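PDB 2I6X: hydrolase, haloacid dehalogenase-like family from Porphyromonas gingivalis, which probably acts as a hydrolase of the haloacid dehalogenase superfamily, its precise substrate being unknown. Local coordinates for residues A[146-151]-A[156-161]. Numbering follows the deposited sequence.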
loop_
_atom_site.group_PDB
_atom_site.type_symbol
_atom_site.label_atom_id
_atom_site.label_comp_id
_atom_site.label_asym_id
_atom_site.label_seq_id
_atom_site.Cartn_x
_atom_site.Cartn_y
_atom_site.Cartn_z
HETATM N N MSE A 146 8.027 -9.065 -2.179
HETATM C CA MSE A 146 8.802 -9.054 -3.395
HETATM C C MSE A 146 10.287 -8.798 -3.140
HETATM O O MSE A 146 11.124 -9.046 -4.001
HETATM C CB MSE A 146 8.219 -8.021 -4.352
HETATM C CG MSE A 146 6.807 -8.335 -4.804
HETATM SE SE MSE A 146 5.963 -6.813 -5.701
HETATM C CE MSE A 146 6.678 -7.121 -7.509
ATOM N N GLY A 147 10.599 -8.325 -1.938
ATOM C CA GLY A 147 11.926 -7.839 -1.631
ATOM C C GLY A 147 12.282 -6.567 -2.401
ATOM O O GLY A 147 13.456 -6.328 -2.663
ATOM N N LYS A 148 11.284 -5.758 -2.779
ATOM C CA LYS A 148 11.540 -4.503 -3.498
ATOM C C LYS A 148 10.516 -3.472 -3.030
ATOM O O LYS A 148 9.515 -3.829 -2.401
ATOM C CB LYS A 148 11.434 -4.658 -5.028
ATOM C CG LYS A 148 12.177 -5.818 -5.666
ATOM C CD LYS A 148 11.837 -5.917 -7.132
ATOM C CE LYS A 148 12.939 -6.642 -7.910
ATOM N NZ LYS A 148 12.785 -8.115 -7.998
ATOM N N TYR A 149 10.751 -2.200 -3.337
ATOM C CA TYR A 149 9.895 -1.143 -2.806
ATOM C C TYR A 149 9.887 0.015 -3.744
ATOM O O TYR A 149 10.882 0.323 -4.361
ATOM C CB TYR A 149 10.324 -0.693 -1.381
ATOM C CG TYR A 149 11.784 -0.274 -1.263
ATOM C CD1 TYR A 149 12.809 -1.244 -1.106
ATOM C CD2 TYR A 149 12.157 1.075 -1.314
ATOM C CE1 TYR A 149 14.159 -0.878 -1.009
ATOM C CE2 TYR A 149 13.525 1.448 -1.231
ATOM C CZ TYR A 149 14.506 0.463 -1.072
ATOM O OH TYR A 149 15.848 0.818 -0.976
ATOM N N LYS A 150 8.741 0.655 -3.842
ATOM C CA LYS A 150 8.625 1.936 -4.513
ATOM C C LYS A 150 9.420 2.957 -3.696
ATOM O O LYS A 150 9.476 2.850 -2.480
ATOM C CB LYS A 150 7.168 2.353 -4.567
ATOM C CG LYS A 150 6.304 1.415 -5.357
ATOM C CD LYS A 150 4.841 1.906 -5.425
ATOM C CE LYS A 150 4.154 1.670 -4.103
ATOM N NZ LYS A 150 2.789 2.227 -4.112
ATOM N N PRO A 151 9.992 3.965 -4.361
ATOM C CA PRO A 151 9.832 4.264 -5.794
ATOM C C PRO A 151 10.863 3.671 -6.764
ATOM O O PRO A 151 11.019 4.176 -7.864
ATOM C CB PRO A 151 9.901 5.805 -5.824
ATOM C CG PRO A 151 10.813 6.166 -4.635
ATOM C CD PRO A 151 10.841 4.964 -3.690
ATOM N N PHE A 156 8.261 -1.827 -10.160
ATOM C CA PHE A 156 7.468 -1.624 -11.377
ATOM C C PHE A 156 7.778 -2.646 -12.476
ATOM O O PHE A 156 6.849 -3.158 -13.139
ATOM C CB PHE A 156 7.655 -0.213 -11.913
ATOM C CG PHE A 156 7.047 0.861 -11.020
ATOM C CD1 PHE A 156 5.767 1.348 -11.269
ATOM C CD2 PHE A 156 7.757 1.365 -9.935
ATOM C CE1 PHE A 156 5.193 2.345 -10.452
ATOM C CE2 PHE A 156 7.201 2.373 -9.087
ATOM C CZ PHE A 156 5.918 2.861 -9.344
ATOM N N LEU A 157 9.067 -2.934 -12.672
ATOM C CA LEU A 157 9.471 -3.822 -13.744
ATOM C C LEU A 157 9.072 -5.294 -13.493
ATOM O O LEU A 157 8.653 -5.990 -14.422
ATOM C CB LEU A 157 10.972 -3.666 -14.061
ATOM C CG LEU A 157 11.463 -2.264 -14.501
ATOM C CD1 LEU A 157 12.938 -2.306 -14.810
ATOM C CD2 LEU A 157 10.766 -1.771 -15.722
ATOM N N GLU A 158 9.192 -5.752 -12.245
ATOM C CA GLU A 158 8.721 -7.076 -11.875
ATOM C C GLU A 158 7.216 -7.204 -12.185
ATOM O O GLU A 158 6.797 -8.167 -12.840
ATOM C CB GLU A 158 9.031 -7.384 -10.407
ATOM C CG GLU A 158 8.791 -8.859 -10.052
ATOM C CD GLU A 158 9.197 -9.244 -8.622
ATOM O OE1 GLU A 158 10.156 -8.643 -8.107
ATOM O OE2 GLU A 158 8.585 -10.164 -8.018
HETATM N N MSE A 159 6.439 -6.203 -11.750
HETATM C CA MSE A 159 5.006 -6.095 -12.021
HETATM C C MSE A 159 4.641 -6.185 -13.512
HETATM O O MSE A 159 3.794 -6.991 -13.904
HETATM C CB MSE A 159 4.434 -4.801 -11.422
HETATM C CG MSE A 159 2.985 -4.568 -11.833
HETATM SE SE MSE A 159 2.116 -3.073 -10.923
HETATM C CE MSE A 159 3.038 -1.616 -11.886
ATOM N N ILE A 160 5.276 -5.346 -14.324
ATOM C CA ILE A 160 5.165 -5.403 -15.799
ATOM C C ILE A 160 5.449 -6.782 -16.374
ATOM O O ILE A 160 4.620 -7.319 -17.117
ATOM C CB ILE A 160 6.059 -4.311 -16.443
ATOM C CG1 ILE A 160 5.584 -2.899 -16.012
ATOM C CG2 ILE A 160 6.154 -4.444 -17.970
ATOM C CD1 ILE A 160 6.638 -1.796 -16.318
ATOM N N ALA A 161 6.614 -7.359 -16.049
ATOM C CA ALA A 161 6.961 -8.709 -16.495
ATOM C C ALA A 161 5.915 -9.756 -16.064
ATOM O O ALA A 161 5.483 -10.582 -16.873
ATOM C CB ALA A 161 8.340 -9.098 -15.995
HETATM O O HOH W 1 10.789 -10.542 -5.905
#
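E158 reaches out from helix 153-163 to meet both K148 and the selenomethionine M146. Its CG stands anti to the backbone N (chi1 -169°) and the chain beyond stays extended, which carries the carboxylate clear of the helix. K148 slants across it, straight as far as CE and then turned at chi4, so that NZ forms a salt bridge with OE1 at 2.7 Å, arriving almost in line with the C-O bond of the acid. The methylene carbons of the lysine lie against the same oxygen, K148 CD being 3.3 Å from E158 OE1. A lysine suits the place because its methylenes can lie beside the carboxylate while the ammonium reaches the oxygen.

M146 and E158 run past one another head to tail. A bend at chi3 (85°) rests the terminal methyl on the acid's CB and CG methylenes, with M146 CE 3.7 Å from E158 CB, and the same methyl touches the carboxylate carbon, M146 CE to E158 CD being 3.5 Å; an unbranched, apolar chain fits well here. Helix 143-146 ends at M146. G147 follows with positive phi, a conformation glycine adopts easily, and turns the chain out of that helix.

Deeper in, the aliphatic part of K150 runs roughly perpendicular to the F156 side chain, K150 CG lying 4.0 Å from F156 CE2. The ring thus packs against methylenes, while the ammonium end goes elsewhere: NZ makes a salt bridge with D174 and a hydrogen bond to the carbonyl of L110. A lysine in this loop paired with an acid after strand 170-173 is consistent with the conserved lysine of HAD hydrolases. P151, entered through a cis peptide, rests on helix 177-185, and F156 meets F172 of strand 170-173 edge-to-face; helix 153-163 thus belongs to the crossover from edge strand 139-142 to strand 170-173, packed over one face of the parallel sheet.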